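PDB 3VC5: mandelate racemase/muconate lactonizing protein, which probably catalyses the magnesium-dependent dehydration of D-glucarate to 5-dehydro-4-deoxy-D-glucarate, as a member of the enolase superfamily. Local coordinates for residues Pro235-Ser249 / Leu256-Pro268. Numbering follows the deposited sequence.
Sequences PLRLDPNAAWTVETS and LDGVLEYLEDPTP
R237 on strand 236-239 meets E261 and Y262 of segment 256-268 inside one beta-alpha-beta unit of the enolase-superfamily barrel, strand 236-239, helix 246-255 and strand 262-264, the helix making the crossover. The R237 chain runs extended from CG to NE, and NE gives E261 OE1 a 2.7 Å salt-bridge bond; the acceptor lies in the guanidinium plane, whereas the carboxylate is met from above its own plane. R237 NH2 makes a second salt bridge, to D365. Y262 OH, hydrogen-bonded to S336 OG, lies 2.9 Å above the guanidinium plane without bonding to it, and R237 CG covers one face of the tyrosine ring in a CH-pi contact. With an alanine at R237, the E261 and D365 carboxylates would probably lose their cationic mate and the tyrosine face its CH-pi cover. Toward the C-terminal ends of the strands, packing is close. E264 N reaches L238 O at 2.9 Å, W244 N binds P266 O, and the W244 indole takes P240 CG over one face and T248 CG2 over the other. W244 CE3 packs 3.8 Å from P266 CB, which S249 OG approaches to 3.3 Å; L263 CD1 touches both L238 CB and W244 CZ3. The side near V259 and L260, partly exposed, is looser, and a water links L236 N to V259 O. D239 and E264, both magnesium ligands in this protein, place OD2 and OE2 just 3.0 Å apart with no metal bound here; K211 pairs with D239 and K209 with E264, which probably eases the repulsion. N241 N donates to D239 OD1, closing an Asx turn, and N241 OD1 accepts from K211, the predicted proton acceptor. Farther along, T267 OG1 donates to W244 O at 2.7 Å, tilted 28° from the carbonyl plane.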
ATOM      1  N   PRO A 235     -19.605   3.330 -21.581  1.00 31.84           N
ATOM      2  CA  PRO A 235     -18.182   3.287 -21.900  1.00 32.47           C
ATOM      3  C   PRO A 235     -17.832   1.982 -22.615  1.00 31.82           C
ATOM      4  O   PRO A 235     -18.372   0.920 -22.265  1.00 34.58           O
ATOM      5  CB  PRO A 235     -17.513   3.355 -20.520  1.00 31.68           C
ATOM      6  CG  PRO A 235     -18.535   4.052 -19.641  1.00 31.65           C
ATOM      7  CD  PRO A 235     -19.862   3.591 -20.154  1.00 31.46           C
ATOM      8  N   LEU A 236     -16.933   2.062 -23.597  1.00 28.54           N
ATOM      9  CA  LEU A 236     -16.545   0.908 -24.411  1.00 27.07           C
ATOM     10  C   LEU A 236     -15.058   0.663 -24.333  1.00 28.80           C
ATOM     11  O   LEU A 236     -14.284   1.622 -24.317  1.00 30.52           O
ATOM     12  CB  LEU A 236     -16.892   1.142 -25.885  1.00 28.27           C
ATOM     13  CG  LEU A 236     -18.356   1.422 -26.220  1.00 33.72           C
ATOM     14  CD1 LEU A 236     -18.525   1.577 -27.726  1.00 36.80           C
ATOM     15  CD2 LEU A 236     -19.250   0.326 -25.693  1.00 39.88           C
ATOM     16  N   ARG A 237     -14.653  -0.611 -24.298  1.00 26.48           N
ATOM     17  CA  ARG A 237     -13.223  -0.957 -24.298  1.00 25.01           C
ATOM     18  C   ARG A 237     -13.002  -1.995 -25.367  1.00 23.43           C
ATOM     19  O   ARG A 237     -13.902  -2.756 -25.658  1.00 26.41           O
ATOM     20  CB  ARG A 237     -12.828  -1.585 -22.949  1.00 25.84           C
ATOM     21  CG  ARG A 237     -13.202  -0.756 -21.723  1.00 30.43           C
ATOM     22  CD  ARG A 237     -13.475  -1.691 -20.511  1.00 30.61           C
ATOM     23  NE  ARG A 237     -13.691  -0.908 -19.323  1.00 31.82           N
ATOM     24  CZ  ARG A 237     -13.784  -1.397 -18.094  1.00 33.71           C
ATOM     25  NH1 ARG A 237     -13.942  -0.542 -17.086  1.00 29.41           N
ATOM     26  NH2 ARG A 237     -13.741  -2.723 -17.873  1.00 32.71           N
ATOM     27  N   LEU A 238     -11.791  -2.043 -25.931  1.00 26.73           N
ATOM     28  CA  LEU A 238     -11.430  -3.049 -26.918  1.00 26.11           C
ATOM     29  C   LEU A 238     -10.102  -3.648 -26.491  1.00 24.54           C
ATOM     30  O   LEU A 238      -9.178  -2.895 -26.153  1.00 25.83           O
ATOM     31  CB  LEU A 238     -11.298  -2.423 -28.313  1.00 26.05           C
ATOM     32  CG  LEU A 238     -10.825  -3.335 -29.465  1.00 26.69           C
ATOM     33  CD1 LEU A 238     -11.746  -4.532 -29.676  1.00 30.29           C
ATOM     34  CD2 LEU A 238     -10.701  -2.522 -30.768  1.00 30.64           C
ATOM     35  N   ASP A 239     -10.006  -4.985 -26.517  1.00 25.40           N
ATOM     36  CA  ASP A 239      -8.862  -5.698 -25.933  1.00 23.89           C
ATOM     37  C   ASP A 239      -8.274  -6.744 -26.902  1.00 25.62           C
ATOM     38  O   ASP A 239      -8.669  -7.905 -26.872  1.00 24.91           O
ATOM     39  CB  ASP A 239      -9.320  -6.382 -24.630  1.00 23.32           C
ATOM     40  CG  ASP A 239      -8.221  -7.180 -23.971  1.00 25.36           C
ATOM     41  OD1 ASP A 239      -7.018  -6.990 -24.302  1.00 24.75           O
ATOM     42  OD2 ASP A 239      -8.570  -8.012 -23.109  1.00 26.06           O
ATOM     43  N   PRO A 240      -7.310  -6.338 -27.756  1.00 27.48           N
ATOM     44  CA  PRO A 240      -6.726  -7.299 -28.693  1.00 28.02           C
ATOM     45  C   PRO A 240      -5.613  -8.217 -28.127  1.00 24.75           C
ATOM     46  O   PRO A 240      -5.049  -9.009 -28.881  1.00 25.16           O
ATOM     47  CB  PRO A 240      -6.163  -6.411 -29.822  1.00 29.27           C
ATOM     48  CG  PRO A 240      -6.644  -5.036 -29.548  1.00 33.32           C
ATOM     49  CD  PRO A 240      -6.944  -4.951 -28.094  1.00 28.07           C
ATOM     50  N   ASN A 241      -5.311  -8.130 -26.827  1.00 24.17           N
ATOM     51  CA  ASN A 241      -4.258  -8.951 -26.223  1.00 24.03           C
ATOM     52  C   ASN A 241      -2.960  -8.975 -27.048  1.00 23.22           C
ATOM     53  O   ASN A 241      -2.384 -10.045 -27.289  1.00 24.13           O
ATOM     54  CB  ASN A 241      -4.736 -10.381 -25.931  1.00 24.55           C
ATOM     55  CG  ASN A 241      -5.654 -10.455 -24.737  1.00 25.43           C
ATOM     56  OD1 ASN A 241      -6.860 -10.722 -24.886  1.00 26.07           O
ATOM     57  ND2 ASN A 241      -5.102 -10.238 -23.527  1.00 23.68           N
ATOM     58  N   ALA A 242      -2.537  -7.789 -27.475  1.00 23.47           N
ATOM     59  CA  ALA A 242      -1.236  -7.575 -28.126  1.00 23.23           C
ATOM     60  C   ALA A 242      -1.156  -8.149 -29.549  1.00 24.30           C
ATOM     61  O   ALA A 242      -0.063  -8.428 -30.058  1.00 26.21           O
ATOM     62  CB  ALA A 242      -0.101  -8.114 -27.253  1.00 26.83           C
ATOM     63  N   ALA A 243      -2.311  -8.354 -30.175  1.00 25.34           N
ATOM     64  CA  ALA A 243      -2.364  -8.917 -31.534  1.00 25.15           C
ATOM     65  C   ALA A 243      -1.914  -7.959 -32.645  1.00 25.13           C
ATOM     66  O   ALA A 243      -1.791  -8.388 -33.785  1.00 29.16           O
ATOM     67  CB  ALA A 243      -3.777  -9.447 -31.843  1.00 26.64           C
ATOM     68  N   TRP A 244      -1.670  -6.685 -32.330  1.00 25.82           N
ATOM     69  CA  TRP A 244      -1.422  -5.695 -33.394  1.00 25.94           C
ATOM     70  C   TRP A 244       0.002  -5.153 -33.362  1.00 26.02           C
ATOM     71  O   TRP A 244       0.632  -5.105 -32.291  1.00 27.60           O
ATOM     72  CB  TRP A 244      -2.381  -4.503 -33.316  1.00 26.71           C
ATOM     73  CG  TRP A 244      -3.846  -4.868 -33.335  1.00 24.57           C
ATOM     74  CD1 TRP A 244      -4.407  -6.026 -33.808  1.00 28.67           C
ATOM     75  CD2 TRP A 244      -4.934  -4.054 -32.873  1.00 27.10           C
ATOM     76  NE1 TRP A 244      -5.784  -5.991 -33.640  1.00 28.70           N
ATOM     77  CE2 TRP A 244      -6.131  -4.782 -33.092  1.00 27.33           C
ATOM     78  CE3 TRP A 244      -5.015  -2.780 -32.305  1.00 29.65           C
ATOM     79  CZ2 TRP A 244      -7.394  -4.265 -32.760  1.00 30.91           C
ATOM     80  CZ3 TRP A 244      -6.277  -2.273 -31.972  1.00 33.05           C
ATOM     81  CH2 TRP A 244      -7.442  -3.017 -32.205  1.00 32.50           C
ATOM     82  N   THR A 245       0.474  -4.701 -34.524  1.00 29.11           N
ATOM     83  CA  THR A 245       1.714  -3.956 -34.616  1.00 29.17           C
ATOM     84  C   THR A 245       1.490  -2.555 -34.068  1.00 26.58           C
ATOM     85  O   THR A 245       0.347  -2.119 -33.858  1.00 28.49           O
ATOM     86  CB  THR A 245       2.160  -3.814 -36.082  1.00 31.48           C
ATOM     87  OG1 THR A 245       1.182  -3.054 -36.799  1.00 33.13           O
ATOM     88  CG2 THR A 245       2.321  -5.174 -36.729  1.00 31.55           C
ATOM     89  N   VAL A 246       2.577  -1.830 -33.852  1.00 28.49           N
ATOM     90  CA  VAL A 246       2.473  -0.451 -33.414  1.00 27.87           C
ATOM     91  C   VAL A 246       1.709   0.408 -34.448  1.00 28.94           C
ATOM     92  O   VAL A 246       0.779   1.165 -34.095  1.00 30.32           O
ATOM     93  CB  VAL A 246       3.893   0.119 -33.160  1.00 26.18           C
ATOM     94  CG1 VAL A 246       3.861   1.631 -33.023  1.00 31.83           C
ATOM     95  CG2 VAL A 246       4.489  -0.541 -31.890  1.00 27.61           C
ATOM     96  N   GLU A 247       2.084   0.272 -35.708  1.00 31.20           N
ATOM     97  CA  GLU A 247       1.472   1.017 -36.797  1.00 34.62           C
ATOM     98  C   GLU A 247      -0.030   0.797 -36.844  1.00 33.66           C
ATOM     99  O   GLU A 247      -0.770   1.718 -36.879  1.00 32.60           O
ATOM    100  CB  GLU A 247       2.135   0.639 -38.131  1.00 38.55           C
ATOM    101  CG  GLU A 247       2.045   1.731 -39.216  1.00 63.18           C
ATOM    102  CD  GLU A 247       2.357   1.279 -40.676  1.00 74.79           C
ATOM    103  OE1 GLU A 247       1.655   1.725 -41.595  1.00 79.01           O
ATOM    104  OE2 GLU A 247       3.298   0.508 -40.911  1.00 68.45           O
ATOM    105  N   THR A 248      -0.453  -0.451 -36.810  1.00 31.10           N
ATOM    106  CA  THR A 248      -1.880  -0.777 -36.824  1.00 29.95           C
ATOM    107  C   THR A 248      -2.607  -0.232 -35.610  1.00 29.96           C
ATOM    108  O   THR A 248      -3.740   0.273 -35.720  1.00 31.53           O
ATOM    109  CB  THR A 248      -2.064  -2.298 -36.974  1.00 30.81           C
ATOM    110  OG1 THR A 248      -1.625  -2.666 -38.289  1.00 34.17           O
ATOM    111  CG2 THR A 248      -3.509  -2.721 -36.779  1.00 34.29           C
ATOM    112  N   SER A 249      -1.974  -0.363 -34.446  1.00 30.07           N
ATOM    113  CA  SER A 249      -2.578   0.127 -33.223  1.00 28.76           C
ATOM    114  C   SER A 249      -2.873   1.612 -33.298  1.00 25.92           C
ATOM    115  O   SER A 249      -3.911   2.069 -32.811  1.00 30.71           O
ATOM    116  CB  SER A 249      -1.680  -0.133 -32.010  1.00 25.80           C
ATOM    117  OG  SER A 249      -1.453  -1.523 -31.876  1.00 28.14           O
ATOM    118  N   LEU A 256     -10.799   5.340 -33.692  1.00 38.11           N
ATOM    119  CA  LEU A 256     -11.786   5.226 -32.610  1.00 33.09           C
ATOM    120  C   LEU A 256     -11.768   6.439 -31.645  1.00 38.60           C
ATOM    121  O   LEU A 256     -12.207   6.343 -30.490  1.00 40.17           O
ATOM    122  CB  LEU A 256     -11.589   3.904 -31.850  1.00 38.19           C
ATOM    123  CG  LEU A 256     -11.875   2.682 -32.726  1.00 34.06           C
ATOM    124  CD1 LEU A 256     -11.561   1.428 -31.941  1.00 39.35           C
ATOM    125  CD2 LEU A 256     -13.338   2.676 -33.198  1.00 38.21           C
ATOM    126  N   ASP A 257     -11.267   7.578 -32.122  1.00 33.93           N
ATOM    127  CA  ASP A 257     -11.169   8.787 -31.307  1.00 37.80           C
ATOM    128  C   ASP A 257     -12.543   9.095 -30.712  1.00 40.30           C
ATOM    129  O   ASP A 257     -13.523   9.134 -31.438  1.00 45.38           O
ATOM    130  CB  ASP A 257     -10.703   9.967 -32.185  1.00 39.01           C
ATOM    131  CG  ASP A 257     -10.365  11.227 -31.381  1.00 43.76           C
ATOM    132  OD1 ASP A 257     -10.685  11.327 -30.175  1.00 46.23           O
ATOM    133  OD2 ASP A 257      -9.771  12.145 -31.977  1.00 54.41           O
ATOM    134  N   GLY A 258     -12.604   9.303 -29.395  1.00 38.42           N
ATOM    135  CA  GLY A 258     -13.846   9.683 -28.730  1.00 38.50           C
ATOM    136  C   GLY A 258     -14.825   8.537 -28.506  1.00 40.33           C
ATOM    137  O   GLY A 258     -15.935   8.757 -28.018  1.00 45.63           O
ATOM    138  N   VAL A 259     -14.422   7.313 -28.847  1.00 39.35           N
ATOM    139  CA  VAL A 259     -15.313   6.147 -28.726  1.00 39.72           C
ATOM    140  C   VAL A 259     -14.948   5.214 -27.556  1.00 38.66           C
ATOM    141  O   VAL A 259     -15.841   4.629 -26.933  1.00 38.13           O
ATOM    142  CB  VAL A 259     -15.398   5.348 -30.060  1.00 35.53           C
ATOM    143  CG1 VAL A 259     -16.416   4.228 -29.959  1.00 42.58           C
ATOM    144  CG2 VAL A 259     -15.754   6.270 -31.225  1.00 40.39           C
ATOM    145  N   LEU A 260     -13.656   5.073 -27.252  1.00 37.73           N
ATOM    146  CA  LEU A 260     -13.194   4.127 -26.201  1.00 32.93           C
ATOM    147  C   LEU A 260     -12.872   4.789 -24.847  1.00 32.95           C
ATOM    148  O   LEU A 260     -12.222   5.839 -24.800  1.00 38.44           O
ATOM    149  CB  LEU A 260     -11.953   3.352 -26.689  1.00 31.80           C
ATOM    150  CG  LEU A 260     -12.109   2.453 -27.922  1.00 31.01           C
ATOM    151  CD1 LEU A 260     -10.761   1.878 -28.338  1.00 32.66           C
ATOM    152  CD2 LEU A 260     -13.153   1.324 -27.732  1.00 31.74           C
ATOM    153  N   GLU A 261     -13.321   4.166 -23.760  1.00 31.63           N
ATOM    154  CA  GLU A 261     -12.893   4.497 -22.398  1.00 32.07           C
ATOM    155  C   GLU A 261     -11.370   4.292 -22.351  1.00 32.36           C
ATOM    156  O   GLU A 261     -10.627   5.113 -21.797  1.00 35.35           O
ATOM    157  CB  GLU A 261     -13.601   3.572 -21.388  1.00 35.02           C
ATOM    158  CG  GLU A 261     -13.235   3.804 -19.930  1.00 34.84           C
ATOM    159  CD  GLU A 261     -13.895   2.807 -18.988  1.00 37.00           C
ATOM    160  OE1 GLU A 261     -14.345   1.729 -19.453  1.00 38.32           O
ATOM    161  OE2 GLU A 261     -13.974   3.103 -17.765  1.00 47.56           O
ATOM    162  N   TYR A 262     -10.917   3.177 -22.932  1.00 28.05           N
ATOM    163  CA  TYR A 262      -9.489   2.876 -23.075  1.00 24.98           C
ATOM    164  C   TYR A 262      -9.262   1.778 -24.117  1.00 25.53           C
ATOM    165  O   TYR A 262     -10.191   1.006 -24.441  1.00 28.36           O
ATOM    166  CB  TYR A 262      -8.807   2.550 -21.720  1.00 26.92           C
ATOM    167  CG  TYR A 262      -9.365   1.442 -20.841  1.00 27.83           C
ATOM    168  CD1 TYR A 262      -9.946   1.751 -19.597  1.00 30.12           C
ATOM    169  CD2 TYR A 262      -9.272   0.085 -21.207  1.00 26.70           C
ATOM    170  CE1 TYR A 262     -10.414   0.765 -18.765  1.00 30.88           C
ATOM    171  CE2 TYR A 262      -9.771  -0.929 -20.361  1.00 27.64           C
ATOM    172  CZ  TYR A 262     -10.323  -0.566 -19.135  1.00 29.77           C
ATOM    173  OH  TYR A 262     -10.811  -1.517 -18.259  1.00 29.44           O
ATOM    174  N   LEU A 263      -8.047   1.729 -24.667  1.00 26.65           N
ATOM    175  CA  LEU A 263      -7.663   0.693 -25.621  1.00 25.04           C
ATOM    176  C   LEU A 263      -6.694  -0.232 -24.857  1.00 24.91           C
ATOM    177  O   LEU A 263      -5.631   0.193 -24.426  1.00 25.33           O
ATOM    178  CB  LEU A 263      -7.004   1.325 -26.871  1.00 28.06           C
ATOM    179  CG  LEU A 263      -6.421   0.391 -27.936  1.00 28.13           C
ATOM    180  CD1 LEU A 263      -7.505  -0.587 -28.456  1.00 32.61           C
ATOM    181  CD2 LEU A 263      -5.778   1.196 -29.107  1.00 28.99           C
ATOM    182  N   GLU A 264      -7.061  -1.493 -24.702  1.00 23.80           N
ATOM    183  CA  GLU A 264      -6.363  -2.392 -23.786  1.00 21.52           C
ATOM    184  C   GLU A 264      -5.402  -3.295 -24.555  1.00 22.73           C
ATOM    185  O   GLU A 264      -5.820  -4.021 -25.459  1.00 25.25           O
ATOM    186  CB  GLU A 264      -7.425  -3.248 -23.093  1.00 23.64           C
ATOM    187  CG  GLU A 264      -6.916  -4.140 -22.017  1.00 26.22           C
ATOM    188  CD  GLU A 264      -8.068  -4.837 -21.315  1.00 29.39           C
ATOM    189  OE1 GLU A 264      -9.107  -4.194 -21.104  1.00 30.70           O
ATOM    190  OE2 GLU A 264      -7.931  -6.014 -20.973  1.00 31.30           O
ATOM    191  N   ASP A 265      -4.105  -3.226 -24.232  1.00 23.59           N
ATOM    192  CA  ASP A 265      -3.114  -4.114 -24.871  1.00 23.13           C
ATOM    193  C   ASP A 265      -3.219  -4.239 -26.385  1.00 22.56           C
ATOM    194  O   ASP A 265      -3.341  -5.339 -26.924  1.00 23.95           O
ATOM    195  CB  ASP A 265      -3.185  -5.501 -24.236  1.00 21.93           C
ATOM    196  CG  ASP A 265      -2.603  -5.486 -22.835  1.00 23.23           C
ATOM    197  OD1 ASP A 265      -1.497  -4.874 -22.676  1.00 22.13           O
ATOM    198  OD2 ASP A 265      -3.250  -6.020 -21.907  1.00 22.68           O
ATOM    199  N   PRO A 266      -3.155  -3.099 -27.095  1.00 21.40           N
ATOM    200  CA  PRO A 266      -3.174  -3.261 -28.559  1.00 23.12           C
ATOM    201  C   PRO A 266      -1.923  -3.986 -29.119  1.00 24.13           C
ATOM    202  O   PRO A 266      -2.016  -4.690 -30.124  1.00 24.84           O
ATOM    203  CB  PRO A 266      -3.236  -1.810 -29.061  1.00 26.56           C
ATOM    204  CG  PRO A 266      -2.714  -0.990 -27.930  1.00 27.58           C
ATOM    205  CD  PRO A 266      -3.159  -1.685 -26.684  1.00 24.07           C
ATOM    206  N   THR A 267      -0.771  -3.831 -28.474  1.00 23.94           N
ATOM    207  CA  THR A 267       0.482  -4.243 -29.087  1.00 22.82           C
ATOM    208  C   THR A 267       1.411  -4.794 -27.994  1.00 22.57           C
ATOM    209  O   THR A 267       1.272  -4.419 -26.819  1.00 25.25           O
ATOM    210  CB  THR A 267       1.123  -3.010 -29.807  1.00 25.61           C
ATOM    211  OG1 THR A 267       2.103  -3.419 -30.782  1.00 27.12           O
ATOM    212  CG2 THR A 267       1.766  -2.051 -28.795  1.00 27.31           C
ATOM    213  N   PRO A 268       2.370  -5.658 -28.363  1.00 25.54           N
ATOM    214  CA  PRO A 268       3.164  -6.270 -27.299  1.00 24.35           C
ATOM    215  C   PRO A 268       4.293  -5.410 -26.781  1.00 22.99           C
ATOM    216  O   PRO A 268       4.945  -4.685 -27.555  1.00 27.58           O
ATOM    217  CB  PRO A 268       3.774  -7.522 -27.954  1.00 26.78           C
ATOM    218  CG  PRO A 268       3.561  -7.363 -29.402  1.00 27.89           C
ATOM    219  CD  PRO A 268       2.528  -6.341 -29.661  1.00 27.04           C
TER
HETATM  220  O   HOH W   1     -16.468   4.871 -24.342  1.00 37.32           O
HETATM  221  O   HOH W   2      -5.523  -7.350 -22.168  1.00 25.55           O